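Local coordinates for protein Exo-beta-1,3-galactanase (Bifidobacterium bifidum, PDB 5FLW) that probably hydrolyses beta-1,3-galactan chains from their non-reducing ends, releasing galactose, as an exo-acting glycoside hydrolase of family 43, at residues V86-Y98 and I162-E174. Residues are numbered along the deposited sequence; the frame is centred on the assembly and turned at random.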
ATOM      1  N   VAL A  86       6.565  -4.820   1.574  1.00 12.16           N
ATOM      2  CA  VAL A  86       7.710  -5.481   2.207  1.00 12.06           C
ATOM      3  C   VAL A  86       7.642  -5.283   3.719  1.00 12.96           C
ATOM      4  O   VAL A  86       7.315  -4.190   4.196  1.00 14.24           O
ATOM      5  CB  VAL A  86       9.061  -4.968   1.630  1.00 11.89           C
ATOM      6  CG1 VAL A  86      10.293  -5.458   2.446  1.00 11.97           C
ATOM      7  CG2 VAL A  86       9.188  -5.376   0.144  1.00 12.61           C
ATOM      8  N   LEU A  87       7.968  -6.338   4.475  1.00 12.94           N
ATOM      9  CA  LEU A  87       8.193  -6.235   5.912  1.00 12.79           C
ATOM     10  C   LEU A  87       9.528  -6.888   6.246  1.00 14.27           C
ATOM     11  O   LEU A  87       9.972  -7.826   5.558  1.00 13.38           O
ATOM     12  CB  LEU A  87       7.103  -6.945   6.746  1.00 15.46           C
ATOM     13  CG  LEU A  87       5.697  -6.323   6.767  1.00 15.59           C
ATOM     14  CD1 LEU A  87       4.707  -7.232   7.535  1.00 14.03           C
ATOM     15  CD2 LEU A  87       5.709  -4.925   7.354  1.00 14.53           C
ATOM     16  N   HIS A  88      10.173  -6.375   7.302  1.00 15.35           N
ATOM     17  CA  HIS A  88      11.381  -6.983   7.853  1.00 16.01           C
ATOM     18  C   HIS A  88      10.959  -7.901   9.005  1.00 20.18           C
ATOM     19  O   HIS A  88      10.316  -7.444   9.963  1.00 16.36           O
ATOM     20  CB  HIS A  88      12.367  -5.898   8.312  1.00 17.71           C
ATOM     21  CG  HIS A  88      13.725  -6.420   8.693  1.00 25.76           C
ATOM     22  ND1 HIS A  88      14.554  -5.759   9.574  1.00 40.07           N
ATOM     23  CD2 HIS A  88      14.401  -7.527   8.304  1.00 20.21           C
ATOM     24  CE1 HIS A  88      15.688  -6.428   9.699  1.00 43.19           C
ATOM     25  NE2 HIS A  88      15.609  -7.521   8.965  1.00 25.35           N
ATOM     26  N   CYS A  89      11.307  -9.202   8.895  1.00 14.14           N
ATOM     27  CA  CYS A  89      10.834 -10.215   9.844  1.00 13.71           C
ATOM     28  C   CYS A  89      11.729 -10.245  11.079  1.00 16.01           C
ATOM     29  O   CYS A  89      12.910 -10.598  10.965  1.00 17.15           O
ATOM     30  CB  CYS A  89      10.843 -11.594   9.204  1.00 13.27           C
ATOM     31  SG  CYS A  89      10.335 -12.881  10.347  1.00 16.40           S
ATOM     32  N   PRO A  90      11.214  -9.926  12.269  1.00 19.55           N
ATOM     33  CA  PRO A  90      12.104  -9.907  13.448  1.00 21.32           C
ATOM     34  C   PRO A  90      12.720 -11.259  13.774  1.00 18.90           C
ATOM     35  O   PRO A  90      13.906 -11.333  14.143  1.00 21.63           O
ATOM     36  CB  PRO A  90      11.186  -9.404  14.566  1.00 19.13           C
ATOM     37  CG  PRO A  90      10.082  -8.690  13.853  1.00 19.88           C
ATOM     38  CD  PRO A  90       9.858  -9.445  12.590  1.00 17.27           C
ATOM     39  N   ALA A  91      11.952 -12.347  13.618  1.00 21.02           N
ATOM     40  CA  ALA A  91      12.451 -13.643  14.066  1.00 18.63           C
ATOM     41  C   ALA A  91      13.556 -14.168  13.160  1.00 23.41           C
ATOM     42  O   ALA A  91      14.461 -14.849  13.641  1.00 23.96           O
ATOM     43  CB  ALA A  91      11.305 -14.651  14.153  1.00 20.49           C
ATOM     44  N   THR A  92      13.529 -13.834  11.861  1.00 19.80           N
ATOM     45  CA  THR A  92      14.442 -14.423  10.894  1.00 17.87           C
ATOM     46  C   THR A  92      15.445 -13.434  10.324  1.00 17.90           C
ATOM     47  O   THR A  92      16.446 -13.871   9.748  1.00 21.67           O
ATOM     48  CB  THR A  92      13.661 -15.006   9.708  1.00 18.19           C
ATOM     49  OG1 THR A  92      13.056 -13.933   8.983  1.00 16.51           O
ATOM     50  CG2 THR A  92      12.580 -16.024  10.152  1.00 16.65           C
ATOM     51  N   GLY A  93      15.179 -12.129  10.420  1.00 17.29           N
ATOM     52  CA  GLY A  93      15.987 -11.118   9.769  1.00 16.91           C
ATOM     53  C   GLY A  93      15.780 -10.994   8.269  1.00 17.15           C
ATOM     54  O   GLY A  93      16.468 -10.184   7.625  1.00 18.63           O
ATOM     55  N   LYS A  94      14.902 -11.799   7.677  1.00 17.38           N
ATOM     56  CA  LYS A  94      14.677 -11.714   6.242  1.00 17.50           C
ATOM     57  C   LYS A  94      13.732 -10.557   5.903  1.00 17.39           C
ATOM     58  O   LYS A  94      12.951 -10.072   6.737  1.00 16.48           O
ATOM     59  CB  LYS A  94      14.098 -13.032   5.700  1.00 17.38           C
ATOM     60  CG  LYS A  94      14.955 -14.262   5.988  1.00 19.17           C
ATOM     61  CD  LYS A  94      16.409 -14.030   5.552  1.00 20.30           C
ATOM     62  CE  LYS A  94      17.256 -15.294   5.706  1.00 24.93           C
ATOM     63  NZ  LYS A  94      18.719 -15.018   5.500  1.00 27.54           N
ATOM     64  N   TYR A  95      13.820 -10.115   4.657  1.00 14.20           N
ATOM     65  CA  TYR A  95      12.861  -9.181   4.086  1.00 13.65           C
ATOM     66  C   TYR A  95      11.873  -9.976   3.232  1.00 15.40           C
ATOM     67  O   TYR A  95      12.276 -10.659   2.285  1.00 15.37           O
ATOM     68  CB  TYR A  95      13.604  -8.142   3.250  1.00 12.13           C
ATOM     69  CG  TYR A  95      14.515  -7.301   4.121  1.00 15.09           C
ATOM     70  CD1 TYR A  95      15.814  -7.723   4.433  1.00 13.65           C
ATOM     71  CD2 TYR A  95      14.047  -6.098   4.698  1.00 14.80           C
ATOM     72  CE1 TYR A  95      16.619  -6.958   5.256  1.00 16.83           C
ATOM     73  CE2 TYR A  95      14.856  -5.336   5.514  1.00 14.78           C
ATOM     74  CZ  TYR A  95      16.133  -5.768   5.783  1.00 15.63           C
ATOM     75  OH  TYR A  95      16.950  -5.025   6.598  1.00 21.31           O
ATOM     76  N   VAL A  96      10.588  -9.917   3.590  1.00 13.32           N
ATOM     77  CA  VAL A  96       9.545 -10.680   2.914  1.00 11.93           C
ATOM     78  C   VAL A  96       8.686  -9.707   2.119  1.00 13.56           C
ATOM     79  O   VAL A  96       8.218  -8.691   2.655  1.00 12.24           O
ATOM     80  CB  VAL A  96       8.696 -11.510   3.894  1.00 11.15           C
ATOM     81  CG1 VAL A  96       7.727 -12.371   3.119  1.00 12.17           C
ATOM     82  CG2 VAL A  96       9.574 -12.335   4.846  1.00 11.80           C
ATOM     83  N   MET A  97       8.490 -10.015   0.839  1.00 10.75           N
ATOM     84  CA  MET A  97       7.634  -9.244  -0.038  1.00 10.44           C
ATOM     85  C   MET A  97       6.320  -9.991  -0.288  1.00 10.14           C
ATOM     86  O   MET A  97       6.310 -11.220  -0.465  1.00 10.70           O
ATOM     87  CB  MET A  97       8.335  -8.958  -1.364  1.00  9.91           C
ATOM     88  CG  MET A  97       7.507  -8.118  -2.319  1.00 11.12           C
ATOM     89  SD  MET A  97       8.396  -7.700  -3.869  1.00 13.30           S
ATOM     90  CE  MET A  97       9.615  -6.535  -3.254  1.00 13.98           C
ATOM     91  N   TYR A  98       5.215  -9.228  -0.272  1.00 10.27           N
ATOM     92  CA  TYR A  98       3.865  -9.705  -0.566  1.00  9.76           C
ATOM     93  C   TYR A  98       3.362  -8.979  -1.808  1.00 11.64           C
ATOM     94  O   TYR A  98       3.679  -7.805  -2.014  1.00 10.80           O
ATOM     95  CB  TYR A  98       2.917  -9.437   0.623  1.00 10.73           C
ATOM     96  CG  TYR A  98       3.560  -9.843   1.927  1.00 10.72           C
ATOM     97  CD1 TYR A  98       3.514 -11.174   2.361  1.00 10.72           C
ATOM     98  CD2 TYR A  98       4.263  -8.914   2.697  1.00 12.48           C
ATOM     99  CE1 TYR A  98       4.146 -11.569   3.552  1.00 12.81           C
ATOM    100  CE2 TYR A  98       4.910  -9.289   3.865  1.00 11.89           C
ATOM    101  CZ  TYR A  98       4.848 -10.620   4.298  1.00 12.87           C
ATOM    102  OH  TYR A  98       5.474 -11.002   5.458  1.00 12.40           O
ATOM    103  N   ILE A 162      -7.815  -8.090   8.195  1.00 14.78           N
ATOM    104  CA  ILE A 162      -6.495  -7.970   8.806  1.00 12.30           C
ATOM    105  C   ILE A 162      -6.077  -9.394   9.146  1.00 15.85           C
ATOM    106  O   ILE A 162      -6.741 -10.066   9.948  1.00 14.75           O
ATOM    107  CB  ILE A 162      -6.517  -7.097  10.072  1.00 14.10           C
ATOM    108  CG1 ILE A 162      -7.029  -5.675   9.754  1.00 13.35           C
ATOM    109  CG2 ILE A 162      -5.130  -7.088  10.718  1.00 13.77           C
ATOM    110  CD1 ILE A 162      -7.195  -4.764  10.954  1.00 14.90           C
ATOM    111  N   TYR A 163      -5.017  -9.881   8.498  1.00 13.93           N
ATOM    112  CA  TYR A 163      -4.496 -11.224   8.717  1.00 12.67           C
ATOM    113  C   TYR A 163      -3.185 -11.137   9.491  1.00 14.21           C
ATOM    114  O   TYR A 163      -2.293 -10.370   9.108  1.00 14.20           O
ATOM    115  CB  TYR A 163      -4.184 -11.874   7.377  1.00 13.00           C
ATOM    116  CG  TYR A 163      -5.365 -12.306   6.543  1.00 13.44           C
ATOM    117  CD1 TYR A 163      -6.378 -13.121   7.080  1.00 13.38           C
ATOM    118  CD2 TYR A 163      -5.432 -11.966   5.187  1.00 11.68           C
ATOM    119  CE1 TYR A 163      -7.444 -13.551   6.278  1.00 14.24           C
ATOM    120  CE2 TYR A 163      -6.491 -12.377   4.395  1.00  9.93           C
ATOM    121  CZ  TYR A 163      -7.480 -13.172   4.936  1.00 11.43           C
ATOM    122  OH  TYR A 163      -8.520 -13.573   4.147  1.00 12.43           O
ATOM    123  N   ARG A 164      -3.046 -11.936  10.546  1.00 13.25           N
ATOM    124  CA  ARG A 164      -1.787 -11.987  11.279  1.00 13.85           C
ATOM    125  C   ARG A 164      -0.855 -13.014  10.635  1.00 16.11           C
ATOM    126  O   ARG A 164      -1.281 -14.124  10.304  1.00 15.25           O
ATOM    127  CB  ARG A 164      -1.991 -12.297  12.762  1.00 16.46           C
ATOM    128  CG  ARG A 164      -0.703 -12.237  13.601  1.00 18.14           C
ATOM    129  CD  ARG A 164      -0.987 -12.238  15.089  1.00 20.87           C
ATOM    130  NE  ARG A 164      -1.829 -13.375  15.488  1.00 31.15           N
ATOM    131  CZ  ARG A 164      -1.376 -14.538  15.963  1.00 40.52           C
ATOM    132  NH1 ARG A 164      -0.068 -14.731  16.118  1.00 41.97           N
ATOM    133  NH2 ARG A 164      -2.231 -15.508  16.309  1.00 23.94           N
ATOM    134  N   LEU A 165       0.412 -12.632  10.470  1.00 12.96           N
ATOM    135  CA  LEU A 165       1.407 -13.506   9.876  1.00 14.12           C
ATOM    136  C   LEU A 165       2.011 -14.424  10.937  1.00 17.01           C
ATOM    137  O   LEU A 165       2.102 -14.071  12.127  1.00 14.93           O
ATOM    138  CB  LEU A 165       2.537 -12.660   9.283  1.00 15.15           C
ATOM    139  CG  LEU A 165       2.138 -11.763   8.106  1.00 14.60           C
ATOM    140  CD1 LEU A 165       3.161 -10.634   7.880  1.00 16.32           C
ATOM    141  CD2 LEU A 165       2.001 -12.604   6.847  1.00 15.09           C
ATOM    142  N   ALA A 166       2.478 -15.589  10.474  1.00 15.39           N
ATOM    143  CA  ALA A 166       3.333 -16.447  11.279  1.00 12.66           C
ATOM    144  C   ALA A 166       4.601 -15.683  11.663  1.00 14.69           C
ATOM    145  O   ALA A 166       4.948 -14.655  11.058  1.00 13.98           O
ATOM    146  CB  ALA A 166       3.724 -17.677  10.459  1.00 13.74           C
ATOM    147  N   ASP A 167       5.300 -16.190  12.686  1.00 15.67           N
ATOM    148  CA  ASP A 167       6.509 -15.516  13.169  1.00 14.55           C
ATOM    149  C   ASP A 167       7.587 -15.401  12.105  1.00 17.64           C
ATOM    150  O   ASP A 167       8.424 -14.499  12.185  1.00 20.79           O
ATOM    151  CB  ASP A 167       7.119 -16.244  14.367  1.00 17.79           C
ATOM    152  CG  ASP A 167       6.301 -16.100  15.631  1.00 21.88           C
ATOM    153  OD1 ASP A 167       5.425 -15.202  15.696  1.00 23.93           O
ATOM    154  OD2 ASP A 167       6.523 -16.922  16.551  1.00 25.04           O
ATOM    155  N   ASP A 168       7.649 -16.334  11.158  1.00 15.27           N
ATOM    156  CA  ASP A 168       8.618 -16.202  10.074  1.00 14.78           C
ATOM    157  C   ASP A 168       8.104 -15.330   8.925  1.00 14.76           C
ATOM    158  O   ASP A 168       8.789 -15.208   7.902  1.00 13.77           O
ATOM    159  CB  ASP A 168       9.068 -17.577   9.576  1.00 15.30           C
ATOM    160  CG  ASP A 168       7.934 -18.379   8.949  1.00 17.55           C
ATOM    161  OD1 ASP A 168       6.827 -17.845   8.762  1.00 14.48           O
ATOM    162  OD2 ASP A 168       8.165 -19.571   8.625  1.00 19.17           O
ATOM    163  N   TYR A 169       6.904 -14.757   9.064  1.00 13.44           N
ATOM    164  CA  TYR A 169       6.301 -13.821   8.120  1.00 12.72           C
ATOM    165  C   TYR A 169       5.966 -14.440   6.757  1.00 12.12           C
ATOM    166  O   TYR A 169       5.622 -13.693   5.828  1.00 13.86           O
ATOM    167  CB  TYR A 169       7.152 -12.553   7.952  1.00 11.74           C
ATOM    168  CG  TYR A 169       6.998 -11.494   9.034  1.00 12.05           C
ATOM    169  CD1 TYR A 169       6.495 -11.799  10.305  1.00 14.84           C
ATOM    170  CD2 TYR A 169       7.339 -10.162   8.774  1.00 14.08           C
ATOM    171  CE1 TYR A 169       6.354 -10.802  11.289  1.00 15.00           C
ATOM    172  CE2 TYR A 169       7.205  -9.170   9.744  1.00 12.80           C
ATOM    173  CZ  TYR A 169       6.719  -9.482  10.990  1.00 14.37           C
ATOM    174  OH  TYR A 169       6.586  -8.467  11.938  1.00 16.06           O
ATOM    175  N   LEU A 170       6.000 -15.781   6.606  1.00 11.76           N
ATOM    176  CA  LEU A 170       5.844 -16.413   5.289  1.00 12.92           C
ATOM    177  C   LEU A 170       4.416 -16.869   4.985  1.00 14.23           C
ATOM    178  O   LEU A 170       4.109 -17.182   3.822  1.00 11.74           O
ATOM    179  CB  LEU A 170       6.770 -17.624   5.147  1.00 13.98           C
ATOM    180  CG  LEU A 170       8.267 -17.347   5.301  1.00 13.96           C
ATOM    181  CD1 LEU A 170       9.024 -18.649   5.169  1.00 15.22           C
ATOM    182  CD2 LEU A 170       8.727 -16.338   4.289  1.00 12.70           C
ATOM    183  N   THR A 171       3.546 -16.927   6.002  1.00 12.40           N
ATOM    184  CA  THR A 171       2.155 -17.317   5.797  1.00 10.50           C
ATOM    185  C   THR A 171       1.277 -16.667   6.872  1.00 12.10           C
ATOM    186  O   THR A 171       1.761 -15.919   7.723  1.00 13.10           O
ATOM    187  CB  THR A 171       2.009 -18.841   5.706  1.00 11.51           C
ATOM    188  OG1 THR A 171       0.703 -19.132   5.200  1.00 12.23           O
ATOM    189  CG2 THR A 171       2.217 -19.502   7.071  1.00 10.49           C
ATOM    190  N   ILE A 172      -0.038 -16.938   6.793  1.00 13.54           N
ATOM    191  CA  ILE A 172      -1.070 -16.328   7.630  1.00 13.74           C
ATOM    192  C   ILE A 172      -1.563 -17.354   8.644  1.00 13.17           C
ATOM    193  O   ILE A 172      -1.808 -18.515   8.291  1.00 14.65           O
ATOM    194  CB  ILE A 172      -2.241 -15.899   6.734  1.00 16.47           C
ATOM    195  CG1 ILE A 172      -1.781 -14.862   5.719  1.00 15.54           C
ATOM    196  CG2 ILE A 172      -3.427 -15.391   7.568  1.00 14.83           C
ATOM    197  CD1 ILE A 172      -2.870 -14.664   4.627  1.00 14.76           C
ATOM    198  N   VAL A 173      -1.736 -16.915   9.892  1.00 14.79           N
ATOM    199  CA  VAL A 173      -2.143 -17.798  10.981  1.00 12.18           C
ATOM    200  C   VAL A 173      -3.432 -17.354  11.668  1.00 18.94           C
ATOM    201  O   VAL A 173      -3.968 -18.115  12.489  1.00 15.66           O
ATOM    202  CB  VAL A 173      -1.012 -18.024  12.025  1.00 16.36           C
ATOM    203  CG1 VAL A 173       0.265 -18.608  11.373  1.00 17.58           C
ATOM    204  CG2 VAL A 173      -0.701 -16.757  12.807  1.00 17.32           C
ATOM    205  N   GLU A 174      -3.967 -16.168  11.358  1.00 16.42           N
ATOM    206  CA  GLU A 174      -5.179 -15.721  12.029  1.00 14.98           C
ATOM    207  C   GLU A 174      -5.928 -14.700  11.181  1.00 12.69           C
ATOM    208  O   GLU A 174      -5.324 -13.782  10.621  1.00 14.49           O
ATOM    209  CB  GLU A 174      -4.883 -15.119  13.410  1.00 13.91           C
ATOM    210  CG  GLU A 174      -6.137 -14.792  14.191  1.00 17.27           C
ATOM    211  CD  GLU A 174      -5.880 -13.893  15.374  1.00 16.65           C
ATOM    212  OE1 GLU A 174      -4.695 -13.689  15.729  1.00 20.42           O
ATOM    213  OE2 GLU A 174      -6.866 -13.384  15.945  1.00 19.93           O
TER
HETATM  214  O   HOH W   1       9.042 -12.517  13.773  1.00 20.05           O
HETATM  215  O   HOH W   2      11.500 -15.017   7.029  1.00 16.65           O
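Y169, on the loop that joins strands 159-165 and 172-179, lays its ring against C89, in the turn between strands 80-88 and 95-102, and so illustrates how one aromatic residue can join neighbouring blades of the five-bladed beta-propeller of family 43. With CG anti to its own carbonyl carbon (chi1 -81°), the ring turns toward L87, C89 and P90. At the root, Y169 CB packs 3.9 Å from V96 CG2. Further out, CG and CD2 lie under C89, whose CA sits 4.0 Å from the ring centroid in a CH-pi contact, while its SG adds a sulfur-aromatic contact on that same face. The opposite face receives L165 CD1 near its rim. Y169 CE2 meets L87 CB at 3.7 Å, and Y169 CZ abuts P90 CD at 3.5 Å. The phenolic OH, beside P90, finds its polar partners in G147 and Q143, the latter also bonded to H88 O. At the backbone end of the residue, Y98 OH donates to Y169 O at 2.7 Å, in the carbonyl plane and on a lone pair. An alanine here would keep that backbone acceptor, yet is likely to open a gap beneath C89 and leave G147 O without its phenolic mate. Nearer solvent, at A91 and T92, two waters bridge the turns: one links A91 N to D167 O, the other T92 OG1 to D168 O. The chemistry thus grades from apolar and sulfur-aromatic packing on the ring to water-bridged backbone and hydroxyl groups at the more exposed turn tips, with a direct hydroxyl-to-carbonyl bond holding the backbone at Y169.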